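Local coordinates for phytase (Citrobacter braakii, PDB 3ZHC), which belongs to branch 2 of the histidine phosphatase superfamily and has a mixed alpha/beta fold built around a central beta sheet, at residues 135-140 and 308-313; 297-302 and 312-317. The protein carries 2 engineered substitutions. One frame throughout, in Å; residues are numbered along the deposited sequence.

In the fold
Interactions 1 and 2 both use the strand 312-314, the second strand of a small hairpin with 305-307. Interaction 1 sets the turn of that hairpin against the loop leaving strand 134-135, at an edge of the main mixed sheet. Interaction 2 sets the far end of the same strand against the last turn of helix 282-301. Their centres are about 15 Å apart. They lie about 21 and 22 Å from the centre of the chain, on the same side of it. Ile312 touches His135 in interaction 1, while Leu314 and Pro315 work in interaction 2. Each contact has a formic acid molecule nearby, probably from the crystallisation liquor.

Interaction 1 of 2, residues 135-140 and 308-313; sequences HYQKDE and NRYGIK. With FMT (formic acid), chain T.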
ATOM      1  N   HIS B 135     -13.757  29.709  17.647  1.00 22.80           N
ATOM      2  CA  HIS B 135     -14.391  30.582  16.649  1.00 23.06           C
ATOM      3  C   HIS B 135     -15.146  29.762  15.601  1.00 23.53           C
ATOM      4  O   HIS B 135     -14.712  28.661  15.216  1.00 23.39           O
ATOM      5  CB  HIS B 135     -13.366  31.482  15.947  1.00 23.06           C
ATOM      6  CG  HIS B 135     -12.695  32.460  16.852  1.00 22.61           C
ATOM      7  ND1 HIS B 135     -13.215  33.705  17.116  1.00 22.43           N
ATOM      8  CD2 HIS B 135     -11.546  32.376  17.551  1.00 22.36           C
ATOM      9  CE1 HIS B 135     -12.411  34.344  17.943  1.00 22.49           C
ATOM     10  NE2 HIS B 135     -11.389  33.558  18.223  1.00 22.39           N
ATOM     11  N   TYR B 136     -16.268  30.314  15.151  1.00 24.13           N
ATOM     12  CA  TYR B 136     -17.112  29.717  14.106  1.00 24.74           C
ATOM     13  C   TYR B 136     -18.128  30.749  13.645  1.00 25.75           C
ATOM     14  O   TYR B 136     -18.432  31.680  14.389  1.00 25.56           O
ATOM     15  CB  TYR B 136     -17.841  28.443  14.612  1.00 24.56           C
ATOM     16  CG  TYR B 136     -18.669  28.661  15.883  1.00 23.56           C
ATOM     17  CD1 TYR B 136     -18.078  28.563  17.137  1.00 22.69           C
ATOM     18  CD2 TYR B 136     -20.039  28.971  15.820  1.00 22.36           C
ATOM     19  CE1 TYR B 136     -18.819  28.764  18.320  1.00 22.18           C
ATOM     20  CE2 TYR B 136     -20.793  29.174  16.997  1.00 22.10           C
ATOM     21  CZ  TYR B 136     -20.162  29.069  18.242  1.00 21.87           C
ATOM     22  OH  TYR B 136     -20.860  29.258  19.383  1.00 21.17           O
ATOM     23  N   GLN B 137     -18.652  30.583  12.425  1.00 27.03           N
ATOM     24  CA  GLN B 137     -19.688  31.489  11.907  1.00 28.25           C
ATOM     25  C   GLN B 137     -20.941  31.295  12.740  1.00 29.15           C
ATOM     26  O   GLN B 137     -21.355  30.172  12.957  1.00 29.07           O
ATOM     27  CB  GLN B 137     -19.988  31.242  10.407  1.00 28.38           C
ATOM     28  CG  GLN B 137     -18.787  31.444   9.471  1.00 29.04           C
ATOM     29  CD  GLN B 137     -18.220  32.866   9.513  1.00 29.96           C
ATOM     30  OE1 GLN B 137     -17.064  33.075   9.891  1.00 30.81           O
ATOM     31  NE2 GLN B 137     -19.035  33.840   9.136  1.00 30.62           N
ATOM     32  N   LYS B 138     -21.529  32.405  13.210  1.00 30.53           N
ATOM     33  CA  LYS B 138     -22.727  32.360  14.093  1.00 31.58           C
ATOM     34  C   LYS B 138     -24.034  32.124  13.333  1.00 32.60           C
ATOM     35  O   LYS B 138     -25.035  31.725  13.952  1.00 32.75           O
ATOM     36  CB  LYS B 138     -22.810  33.620  14.983  1.00 31.63           C
ATOM     37  CG  LYS B 138     -21.577  33.808  15.938  1.00 31.75           C
ATOM     38  CD  LYS B 138     -21.499  32.718  17.019  1.00 31.92           C
ATOM     39  CE  LYS B 138     -20.287  32.878  17.919  1.00 31.92           C
ATOM     40  NZ  LYS B 138     -18.999  32.673  17.184  1.00 31.89           N
ATOM     41  N   ASP B 139     -24.052  32.369  12.006  1.00 33.79           N
ATOM     42  CA  ASP B 139     -25.212  31.984  11.174  1.00 34.73           C
ATOM     43  C   ASP B 139     -25.070  30.462  10.973  1.00 35.30           C
ATOM     44  O   ASP B 139     -24.598  29.981   9.921  1.00 35.46           O
ATOM     45  CB  ASP B 139     -25.262  32.765   9.852  1.00 34.91           C
ATOM     46  CG  ASP B 139     -26.556  32.483   9.023  1.00 35.75           C
ATOM     47  OD1 ASP B 139     -27.483  31.763   9.503  1.00 36.93           O
ATOM     48  OD2 ASP B 139     -26.639  32.998   7.875  1.00 37.20           O
ATOM     49  N   GLU B 140     -25.487  29.711  12.005  1.00 36.00           N
ATOM     50  CA  GLU B 140     -25.287  28.229  12.072  1.00 36.47           C
ATOM     51  C   GLU B 140     -26.189  27.380  11.131  1.00 36.67           C
ATOM     52  O   GLU B 140     -26.052  26.135  11.098  1.00 36.85           O
ATOM     53  CB  GLU B 140     -25.407  27.743  13.542  1.00 36.64           C
ATOM     54  CG  GLU B 140     -24.314  28.332  14.465  1.00 37.08           C
ATOM     55  CD  GLU B 140     -24.505  27.973  15.945  1.00 37.66           C
ATOM     56  OE1 GLU B 140     -24.359  26.779  16.310  1.00 38.07           O
ATOM     57  OE2 GLU B 140     -24.790  28.897  16.740  1.00 38.12           O
ATOM     58  N   ASN B 308     -10.265  38.714   9.365  1.00 34.47           N
ATOM     59  CA  ASN B 308     -11.468  39.543   9.240  1.00 34.31           C
ATOM     60  C   ASN B 308     -12.804  38.837   9.546  1.00 33.85           C
ATOM     61  O   ASN B 308     -13.715  39.471  10.093  1.00 33.99           O
ATOM     62  CB  ASN B 308     -11.523  40.163   7.818  1.00 34.47           C
ATOM     63  CG  ASN B 308     -10.170  40.809   7.391  1.00 35.25           C
ATOM     64  OD1 ASN B 308      -9.612  41.660   8.104  1.00 36.30           O
ATOM     65  ND2 ASN B 308      -9.648  40.387   6.224  1.00 35.95           N
ATOM     66  N   ARG B 309     -12.921  37.542   9.199  1.00 33.19           N
ATOM     67  CA  ARG B 309     -14.224  36.785   9.361  1.00 32.62           C
ATOM     68  C   ARG B 309     -14.490  36.225  10.752  1.00 32.05           C
ATOM     69  O   ARG B 309     -15.652  36.075  11.135  1.00 32.06           O
ATOM     70  CB  ARG B 309     -14.340  35.654   8.333  1.00 32.65           C
ATOM     71  CG  ARG B 309     -14.165  36.126   6.910  1.00 32.50           C
ATOM     72  CD  ARG B 309     -14.576  35.089   5.884  1.00 32.43           C
ATOM     73  NE  ARG B 309     -13.991  33.785   6.157  1.00 32.41           N
ATOM     74  CZ  ARG B 309     -14.646  32.669   6.514  1.00 32.14           C
ATOM     75  NH1 ARG B 309     -15.987  32.609   6.651  1.00 32.07           N
ATOM     76  NH2 ARG B 309     -13.937  31.578   6.728  1.00 32.33           N
ATOM     77  N   TYR B 310     -13.418  35.906  11.489  1.00 31.36           N
ATOM     78  CA  TYR B 310     -13.504  35.389  12.872  1.00 30.77           C
ATOM     79  C   TYR B 310     -13.020  36.403  13.938  1.00 30.38           C
ATOM     80  O   TYR B 310     -13.426  36.310  15.086  1.00 30.44           O
ATOM     81  CB  TYR B 310     -12.705  34.075  13.007  1.00 30.62           C
ATOM     82  CG  TYR B 310     -13.062  33.038  11.955  1.00 30.22           C
ATOM     83  CD1 TYR B 310     -14.215  32.260  12.070  1.00 29.88           C
ATOM     84  CD2 TYR B 310     -12.244  32.840  10.836  1.00 29.99           C
ATOM     85  CE1 TYR B 310     -14.551  31.289  11.076  1.00 29.74           C
ATOM     86  CE2 TYR B 310     -12.564  31.884   9.845  1.00 29.78           C
ATOM     87  CZ  TYR B 310     -13.710  31.119   9.971  1.00 29.54           C
ATOM     88  OH  TYR B 310     -14.001  30.206   9.014  1.00 28.85           O
ATOM     89  N   GLY B 311     -12.162  37.356  13.554  1.00 29.87           N
ATOM     90  CA  GLY B 311     -11.607  38.344  14.500  1.00 29.47           C
ATOM     91  C   GLY B 311     -10.445  37.771  15.306  1.00 29.03           C
ATOM     92  O   GLY B 311     -10.364  37.988  16.518  1.00 29.06           O
ATOM     93  N   ILE B 312      -9.558  37.036  14.628  1.00 28.40           N
ATOM     94  CA  ILE B 312      -8.374  36.444  15.242  1.00 27.93           C
ATOM     95  C   ILE B 312      -7.186  37.308  14.877  1.00 27.57           C
ATOM     96  O   ILE B 312      -7.000  37.639  13.716  1.00 27.43           O
ATOM     97  CB  ILE B 312      -8.146  34.966  14.776  1.00 27.87           C
ATOM     98  CG1 ILE B 312      -9.291  34.069  15.267  1.00 27.86           C
ATOM     99  CG2 ILE B 312      -6.806  34.427  15.272  1.00 27.63           C
ATOM    100  CD1 ILE B 312      -9.224  32.653  14.761  1.00 27.74           C
ATOM    101  N   LYS B 313      -6.385  37.677  15.874  1.00 27.20           N
ATOM    102  CA  LYS B 313      -5.185  38.462  15.640  1.00 26.99           C
ATOM    103  C   LYS B 313      -4.048  37.503  15.352  1.00 26.41           C
ATOM    104  O   LYS B 313      -3.491  36.904  16.272  1.00 26.42           O
ATOM    105  CB  LYS B 313      -4.860  39.357  16.842  1.00 27.16           C
ATOM    106  CG  LYS B 313      -5.936  40.453  17.132  1.00 27.94           C
ATOM    107  CD  LYS B 313      -5.980  41.539  16.043  1.00 28.85           C
ATOM    108  CE  LYS B 313      -6.892  42.723  16.444  1.00 29.32           C
ATOM    109  NZ  LYS B 313      -7.022  43.729  15.325  1.00 29.84           N
TER
HETATM  110  C   FMT T1418      -8.274  34.189  20.341  1.00 47.43           C
HETATM  111  O1  FMT T1418      -8.030  33.133  20.952  1.00 47.44           O
HETATM  112  O2  FMT T1418      -9.401  34.510  19.951  1.00 47.40           O
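Ile312 lays its CG1 over one face of the His135 ring, toward the rim, and its CD1 lies beside His135 CD2. CG1 is 3.8 Å from the ring centroid and makes a CH-pi contact, 21° off the normal. The isoleucine belongs to a beta hairpin of strands 305-307 and 312-314. Gly311 and Ile312 both face Glu307 there, forming a G1 beta bulge, and the positive phi of Gly311 suits that role. The touching parts of the two segments run in nearly opposite directions. His135 hydrogen-bonds through its backbone to Val107 and Ala109 of strand 105-109, and Ile312 also rests on Ala106 and Ile108 of that strand.

Tyr310, two residues earlier in the hairpin turn, meets the CB of His135. Its own CB lies 4.0 Å from His135 CB, and the two side chains cross obliquely. With CG beside the backbone N (chi1 -52°), the Tyr310 ring comes up to Gln137, whose OE1 approaches it obliquely. Gln137 OE1 lies 3.3 Å from Tyr310 CE1, with the amide plane steeply turned against the ring. The chain of Gln137 is bent at chi2, which brings this amide close to the hairpin. Arg309 approaches the same oxygen: its NH1 is 3.4 Å from Gln137 OE1, but the angle is too poor for a hydrogen bond. The amide and guanidinium planes are only 25° apart.

The polar ends of Arg309 and Tyr310 have a common partner, Asp144. Arg309 forms a salt bridge with OD1, and the Tyr310 hydroxyl is hydrogen-bonded to OD2. This carboxylate ties the two neighbouring side chains of the turn together. Glu307 OE2, from strand 305-307, accepts a bond from the backbone N of Arg309. At the edge of the imidazole, His135 NE2 donates a nearly straight bond of 2.8 Å to formic acid O2.

Interaction 2 of 2, residues 297-302 and 312-317; sequences DTALLT and IKLPVS
The flat carbonyl group of Thr302 meets the saturated ring of Pro315, with Thr302 O 3.9 Å from Pro315 CB and only slightly farther from CG. The other flat group is the Thr298 carbonyl. Thr302 N and Thr302 OG1 reach its oxygen from opposite faces of its plane. OG1 stands well above that plane, 3.1 Å from Thr298 O. Two donors thus grip one oxygen at the end of helix 282-301, and they fix the Thr302 side chain where the chain leaves the helix. Thr302 OG1 in turn lies 4.4 Å from Leu314 CB.

The apolar part of the contact is carried by Leu314. One methyl, CD1, meets Thr298 CG2 at 4.1 Å, with the side chains crossing at about a right angle. The other, CD2, lies 4.5 Å from Ala299 CB. In Thr298, OG1 sits beside the backbone N (chi1 -59°) and bonds back to Asp294 O, which leaves the CG2 methyl anti to that N and near the leucine. A formic acid molecule lies about 4 Å from the Thr298 side chain.

Water 1 bridges the two backbones. It is hydrogen-bonded to Ala299 O at 2.6 Å, apparently as donor, and accepts from Val316 N at 3.2 Å. Arg32 of strand 28-38 adds two bonds on the helix end, NH1 to Ala299 O and NH2 to Thr302 O. The cation is placed where it would probably offset the negative end of the helix.

The peptide joining Leu314, at the end of strand 312-314, to Pro315 is cis. The topology is a beta hairpin inserted between helix 282-301 and strand 318-323, a parallel neighbour of strand 28-38 in the central sheet of the alpha/beta fold.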
ATOM      1  N   ASP B 297      -1.110  29.574   4.847  1.00 18.22           N
ATOM      2  CA  ASP B 297      -0.030  30.389   4.313  1.00 18.47           C
ATOM      3  C   ASP B 297       0.102  31.713   5.104  1.00 18.84           C
ATOM      4  O   ASP B 297       1.190  32.037   5.602  1.00 18.75           O
ATOM      5  CB  ASP B 297      -0.256  30.642   2.810  1.00 18.39           C
ATOM      6  CG  ASP B 297       0.937  31.243   2.123  1.00 18.41           C
ATOM      7  OD1 ASP B 297       2.088  31.083   2.598  1.00 18.40           O
ATOM      8  OD2 ASP B 297       0.724  31.884   1.083  1.00 19.05           O
ATOM      9  N   THR B 298      -1.013  32.451   5.215  1.00 19.31           N
ATOM     10  CA  THR B 298      -1.080  33.690   6.010  1.00 19.75           C
ATOM     11  C   THR B 298      -0.583  33.478   7.454  1.00 20.18           C
ATOM     12  O   THR B 298       0.227  34.263   7.956  1.00 20.11           O
ATOM     13  CB  THR B 298      -2.520  34.255   6.081  1.00 19.76           C
ATOM     14  OG1 THR B 298      -3.003  34.529   4.759  1.00 19.59           O
ATOM     15  CG2 THR B 298      -2.569  35.535   6.916  1.00 19.83           C
ATOM     16  N   ALA B 299      -1.070  32.410   8.095  1.00 20.66           N
ATOM     17  CA  ALA B 299      -0.722  32.111   9.498  1.00 21.13           C
ATOM     18  C   ALA B 299       0.769  31.824   9.705  1.00 21.62           C
ATOM     19  O   ALA B 299       1.321  32.176  10.734  1.00 21.50           O
ATOM     20  CB  ALA B 299      -1.571  30.949  10.029  1.00 21.08           C
ATOM     21  N   LEU B 300       1.397  31.185   8.720  1.00 22.36           N
ATOM     22  CA  LEU B 300       2.841  30.886   8.754  1.00 23.03           C
ATOM     23  C   LEU B 300       3.734  32.075   8.321  1.00 23.81           C
ATOM     24  O   LEU B 300       4.859  32.193   8.803  1.00 23.70           O
ATOM     25  CB  LEU B 300       3.154  29.632   7.909  1.00 23.02           C
ATOM     26  CG  LEU B 300       3.155  28.262   8.624  1.00 23.04           C
ATOM     27  CD1 LEU B 300       2.158  28.160   9.764  1.00 23.07           C
ATOM     28  CD2 LEU B 300       2.951  27.121   7.609  1.00 22.80           C
ATOM     29  N   LEU B 301       3.220  32.949   7.439  1.00 24.81           N
ATOM     30  CA  LEU B 301       4.015  34.079   6.869  1.00 25.68           C
ATOM     31  C   LEU B 301       3.975  35.431   7.583  1.00 26.46           C
ATOM     32  O   LEU B 301       5.028  36.054   7.749  1.00 26.52           O
ATOM     33  CB  LEU B 301       3.598  34.345   5.404  1.00 25.73           C
ATOM     34  CG  LEU B 301       4.009  33.353   4.349  1.00 25.99           C
ATOM     35  CD1 LEU B 301       3.506  33.857   3.011  1.00 26.58           C
ATOM     36  CD2 LEU B 301       5.511  33.171   4.328  1.00 26.32           C
ATOM     37  N   THR B 302       2.789  35.894   7.987  1.00 27.37           N
ATOM     38  CA  THR B 302       2.674  37.293   8.470  1.00 28.20           C
ATOM     39  C   THR B 302       3.307  37.561   9.831  1.00 28.93           C
ATOM     40  O   THR B 302       3.415  36.667  10.676  1.00 28.87           O
ATOM     41  CB  THR B 302       1.216  37.801   8.499  1.00 28.17           C
ATOM     42  OG1 THR B 302       0.441  37.034   9.427  1.00 28.35           O
ATOM     43  CG2 THR B 302       0.605  37.728   7.086  1.00 28.52           C
ATOM     44  N   ILE B 312      -9.558  37.036  14.628  1.00 28.40           N
ATOM     45  CA  ILE B 312      -8.374  36.444  15.242  1.00 27.93           C
ATOM     46  C   ILE B 312      -7.186  37.308  14.877  1.00 27.57           C
ATOM     47  O   ILE B 312      -7.000  37.639  13.716  1.00 27.43           O
ATOM     48  CB  ILE B 312      -8.146  34.966  14.776  1.00 27.87           C
ATOM     49  CG1 ILE B 312      -9.291  34.069  15.267  1.00 27.86           C
ATOM     50  CG2 ILE B 312      -6.806  34.427  15.272  1.00 27.63           C
ATOM     51  CD1 ILE B 312      -9.224  32.653  14.761  1.00 27.74           C
ATOM     52  N   LYS B 313      -6.385  37.677  15.874  1.00 27.20           N
ATOM     53  CA  LYS B 313      -5.185  38.462  15.640  1.00 26.99           C
ATOM     54  C   LYS B 313      -4.048  37.503  15.352  1.00 26.41           C
ATOM     55  O   LYS B 313      -3.491  36.904  16.272  1.00 26.42           O
ATOM     56  CB  LYS B 313      -4.860  39.357  16.842  1.00 27.16           C
ATOM     57  CG  LYS B 313      -5.936  40.453  17.132  1.00 27.94           C
ATOM     58  CD  LYS B 313      -5.980  41.539  16.043  1.00 28.85           C
ATOM     59  CE  LYS B 313      -6.892  42.723  16.444  1.00 29.32           C
ATOM     60  NZ  LYS B 313      -7.022  43.729  15.325  1.00 29.84           N
ATOM     61  N   LEU B 314      -3.719  37.346  14.061  1.00 25.74           N
ATOM     62  CA  LEU B 314      -2.586  36.518  13.635  1.00 25.15           C
ATOM     63  C   LEU B 314      -1.339  37.411  13.684  1.00 24.67           C
ATOM     64  O   LEU B 314      -1.453  38.619  13.515  1.00 24.77           O
ATOM     65  CB  LEU B 314      -2.811  35.943  12.227  1.00 25.11           C
ATOM     66  CG  LEU B 314      -3.949  34.907  12.034  1.00 25.21           C
ATOM     67  CD1 LEU B 314      -4.139  34.551  10.565  1.00 24.56           C
ATOM     68  CD2 LEU B 314      -3.714  33.627  12.868  1.00 24.91           C
ATOM     69  N   PRO B 315      -0.140  36.833  13.915  1.00 23.87           N
ATOM     70  CA  PRO B 315       0.180  35.424  14.102  1.00 23.36           C
ATOM     71  C   PRO B 315      -0.141  34.890  15.509  1.00 22.77           C
ATOM     72  O   PRO B 315      -0.362  35.656  16.449  1.00 22.71           O
ATOM     73  CB  PRO B 315       1.689  35.390  13.876  1.00 23.37           C
ATOM     74  CG  PRO B 315       2.155  36.683  14.441  1.00 23.58           C
ATOM     75  CD  PRO B 315       1.062  37.675  14.068  1.00 23.88           C
ATOM     76  N   VAL B 316      -0.164  33.569  15.603  1.00 22.09           N
ATOM     77  CA  VAL B 316      -0.338  32.836  16.849  1.00 21.57           C
ATOM     78  C   VAL B 316       0.617  31.665  16.788  1.00 21.11           C
ATOM     79  O   VAL B 316       1.023  31.261  15.688  1.00 21.12           O
ATOM     80  CB  VAL B 316      -1.799  32.353  17.047  1.00 21.60           C
ATOM     81  CG1 VAL B 316      -2.767  33.569  17.197  1.00 21.27           C
ATOM     82  CG2 VAL B 316      -2.239  31.441  15.907  1.00 21.26           C
ATOM     83  N   SER B 317       0.982  31.125  17.946  1.00 20.47           N
ATOM     84  CA  SER B 317       1.910  29.977  18.008  1.00 20.10           C
ATOM     85  C   SER B 317       1.254  28.680  17.551  1.00 19.49           C
ATOM     86  O   SER B 317       1.913  27.832  16.959  1.00 19.48           O
ATOM     87  CB  SER B 317       2.477  29.790  19.433  1.00 20.19           C
ATOM     88  OG  SER B 317       3.155  30.954  19.875  1.00 20.59           O
TER
HETATM   89  O   HOH W   1      -0.316  32.012  12.794  1.00 13.89           O